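Local coordinates for protein (5-formylfuran-3-yl)methyl phosphate transaminase (Methanococcus jannaschii, PDB 2Z61) that transfers an amino group from alanine to a furancarboxaldehyde phosphate, using pyridoxal 5'-phosphate, to make the precursor of the furan moiety of methanofuran, at residues I158-P163 / E169-E174. Residues are numbered along the deposited sequence; the frame is centred on the assembly and turned at random.
Sequences IIINSP and EVIDRE
Ser162 receives the backbone N-H of Ile171 on its hydroxyl, with OG 2.9 Å from Ile171 N and a nearly straight bond (165° at the hydrogen). With chi1 at -180° the hydroxyl is turned away from the Ser162 N and lies beside the carbonyl carbon, which brings it to this N-H; it also lies against Val170, whose CG1 is 3.6 Å from OG. Beside the bond the packing is close and apolar. Ile171 CG1 fits between Ser162 CB, at 3.8 Å, and Ile160 CG2, at 3.9 Å, so one methylene touches both residues, whose CB atoms point toward 169-174, while that of the intervening Asn161 points away. With an alanine in place of Ser162, the Ile171 N-H would probably lose its acceptor, and the loop one tie to the strand end. At Pro163, which follows a cis peptide bond, the backbones stay close, CA lying 3.1 Å from Glu169 O in a CA-H...O contact (129° at H), but the side chains part: Pro163 CB and Val170 CG2 are 4.5 Å apart. Glu169 and Val170 are only partly buried, and the Glu169 side chain leads away from 158-163, with a weak hydrogen bond to Asn301. Beyond Ile171 the chain passes to exposed Asp172. The contact lies at the start of the crossover from strand 155-161 through helix 173-182 to the parallel strand 185-189, two neighbours in the seven-stranded mixed sheet of the large domain; the helix sets Tyr176 against Ile160, Ser162 and Ile171, while Gln119 of strand 115-119 also touches Ile171.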
loop_
_atom_site.group_PDB
_atom_site.type_symbol
_atom_site.label_atom_id
_atom_site.label_comp_id
_atom_site.label_asym_id
_atom_site.label_seq_id
_atom_site.Cartn_x
_atom_site.Cartn_y
_atom_site.Cartn_z
ATOM N N ILE A 158 -21.750 3.647 7.215
ATOM C CA ILE A 158 -21.375 4.693 8.147
ATOM C C ILE A 158 -19.958 4.381 8.640
ATOM O O ILE A 158 -19.601 3.224 8.876
ATOM C CB ILE A 158 -22.353 4.758 9.360
ATOM C CG1 ILE A 158 -21.949 5.907 10.288
ATOM C CG2 ILE A 158 -22.349 3.431 10.115
ATOM C CD1 ILE A 158 -22.928 6.168 11.424
ATOM N N ILE A 159 -19.133 5.405 8.767
ATOM C CA ILE A 159 -17.779 5.196 9.247
ATOM C C ILE A 159 -17.721 5.743 10.657
ATOM O O ILE A 159 -17.922 6.939 10.872
ATOM C CB ILE A 159 -16.724 5.944 8.386
ATOM C CG1 ILE A 159 -16.679 5.364 6.972
ATOM C CG2 ILE A 159 -15.352 5.824 9.028
ATOM C CD1 ILE A 159 -15.650 6.048 6.057
ATOM N N ILE A 160 -17.468 4.863 11.622
ATOM C CA ILE A 160 -17.374 5.281 13.015
ATOM C C ILE A 160 -15.912 5.183 13.445
ATOM O O ILE A 160 -15.326 4.106 13.415
ATOM C CB ILE A 160 -18.242 4.387 13.940
ATOM C CG1 ILE A 160 -19.700 4.411 13.467
ATOM C CG2 ILE A 160 -18.163 4.890 15.382
ATOM C CD1 ILE A 160 -20.668 3.660 14.375
ATOM N N ASN A 161 -15.324 6.313 13.830
ATOM C CA ASN A 161 -13.925 6.366 14.267
ATOM C C ASN A 161 -13.929 6.649 15.762
ATOM O O ASN A 161 -14.234 7.761 16.183
ATOM C CB ASN A 161 -13.190 7.481 13.503
ATOM C CG ASN A 161 -11.730 7.630 13.921
ATOM O OD1 ASN A 161 -11.214 8.744 14.065
ATOM N ND2 ASN A 161 -11.061 6.503 14.136
ATOM N N SER A 162 -13.583 5.650 16.566
ATOM C CA SER A 162 -13.619 5.825 18.012
ATOM C C SER A 162 -12.494 5.118 18.765
ATOM O O SER A 162 -12.329 3.906 18.648
ATOM C CB SER A 162 -14.978 5.329 18.539
ATOM O OG SER A 162 -15.089 5.476 19.942
ATOM N N PRO A 163 -11.690 5.875 19.533
ATOM C CA PRO A 163 -11.812 7.331 19.694
ATOM C C PRO A 163 -11.527 8.034 18.368
ATOM O O PRO A 163 -10.804 7.499 17.522
ATOM C CB PRO A 163 -10.787 7.653 20.788
ATOM C CG PRO A 163 -9.808 6.549 20.701
ATOM C CD PRO A 163 -10.664 5.335 20.436
ATOM N N GLU A 169 -12.640 11.942 21.411
ATOM C CA GLU A 169 -13.756 11.424 22.184
ATOM C C GLU A 169 -14.096 9.989 21.810
ATOM O O GLU A 169 -13.697 9.501 20.755
ATOM C CB GLU A 169 -14.980 12.313 21.963
ATOM C CG GLU A 169 -14.803 13.737 22.457
ATOM C CD GLU A 169 -15.935 14.650 22.023
ATOM O OE1 GLU A 169 -17.113 14.290 22.229
ATOM O OE2 GLU A 169 -15.647 15.733 21.478
ATOM N N VAL A 170 -14.831 9.317 22.688
ATOM C CA VAL A 170 -15.265 7.946 22.453
ATOM C C VAL A 170 -16.735 8.028 22.057
ATOM O O VAL A 170 -17.513 8.721 22.712
ATOM C CB VAL A 170 -15.142 7.087 23.736
ATOM C CG1 VAL A 170 -15.720 5.704 23.495
ATOM C CG2 VAL A 170 -13.688 6.971 24.154
ATOM N N ILE A 171 -17.115 7.339 20.984
ATOM C CA ILE A 171 -18.504 7.358 20.525
ATOM C C ILE A 171 -19.359 6.514 21.467
ATOM O O ILE A 171 -18.948 5.428 21.878
ATOM C CB ILE A 171 -18.628 6.797 19.089
ATOM C CG1 ILE A 171 -17.863 7.690 18.105
ATOM C CG2 ILE A 171 -20.094 6.714 18.685
ATOM C CD1 ILE A 171 -18.244 9.161 18.175
ATOM N N ASP A 172 -20.548 7.002 21.803
ATOM C CA ASP A 172 -21.413 6.263 22.709
ATOM C C ASP A 172 -22.110 5.052 22.100
ATOM O O ASP A 172 -22.334 4.973 20.889
ATOM C CB ASP A 172 -22.467 7.179 23.335
ATOM C CG ASP A 172 -23.293 6.459 24.392
ATOM O OD1 ASP A 172 -24.535 6.629 24.406
ATOM O OD2 ASP A 172 -22.695 5.707 25.199
ATOM N N ARG A 173 -22.450 4.118 22.983
ATOM C CA ARG A 173 -23.124 2.869 22.658
ATOM C C ARG A 173 -24.349 3.002 21.749
ATOM O O ARG A 173 -24.527 2.200 20.832
ATOM C CB ARG A 173 -23.514 2.179 23.971
ATOM C CG ARG A 173 -24.500 1.032 23.836
ATOM C CD ARG A 173 -25.051 0.612 25.201
ATOM N NE ARG A 173 -24.308 -0.496 25.794
ATOM C CZ ARG A 173 -24.489 -1.773 25.472
ATOM N NH1 ARG A 173 -25.394 -2.109 24.560
ATOM N NH2 ARG A 173 -23.765 -2.717 26.059
ATOM N N GLU A 174 -25.183 4.006 22.002
ATOM C CA GLU A 174 -26.402 4.221 21.219
ATOM C C GLU A 174 -26.181 4.417 19.722
ATOM O O GLU A 174 -26.982 3.958 18.909
ATOM C CB GLU A 174 -27.180 5.415 21.774
ATOM C CG GLU A 174 -27.724 5.190 23.169
ATOM C CD GLU A 174 -28.516 6.375 23.687
ATOM O OE1 GLU A 174 -29.065 6.275 24.808
ATOM O OE2 GLU A 174 -28.590 7.402 22.975
#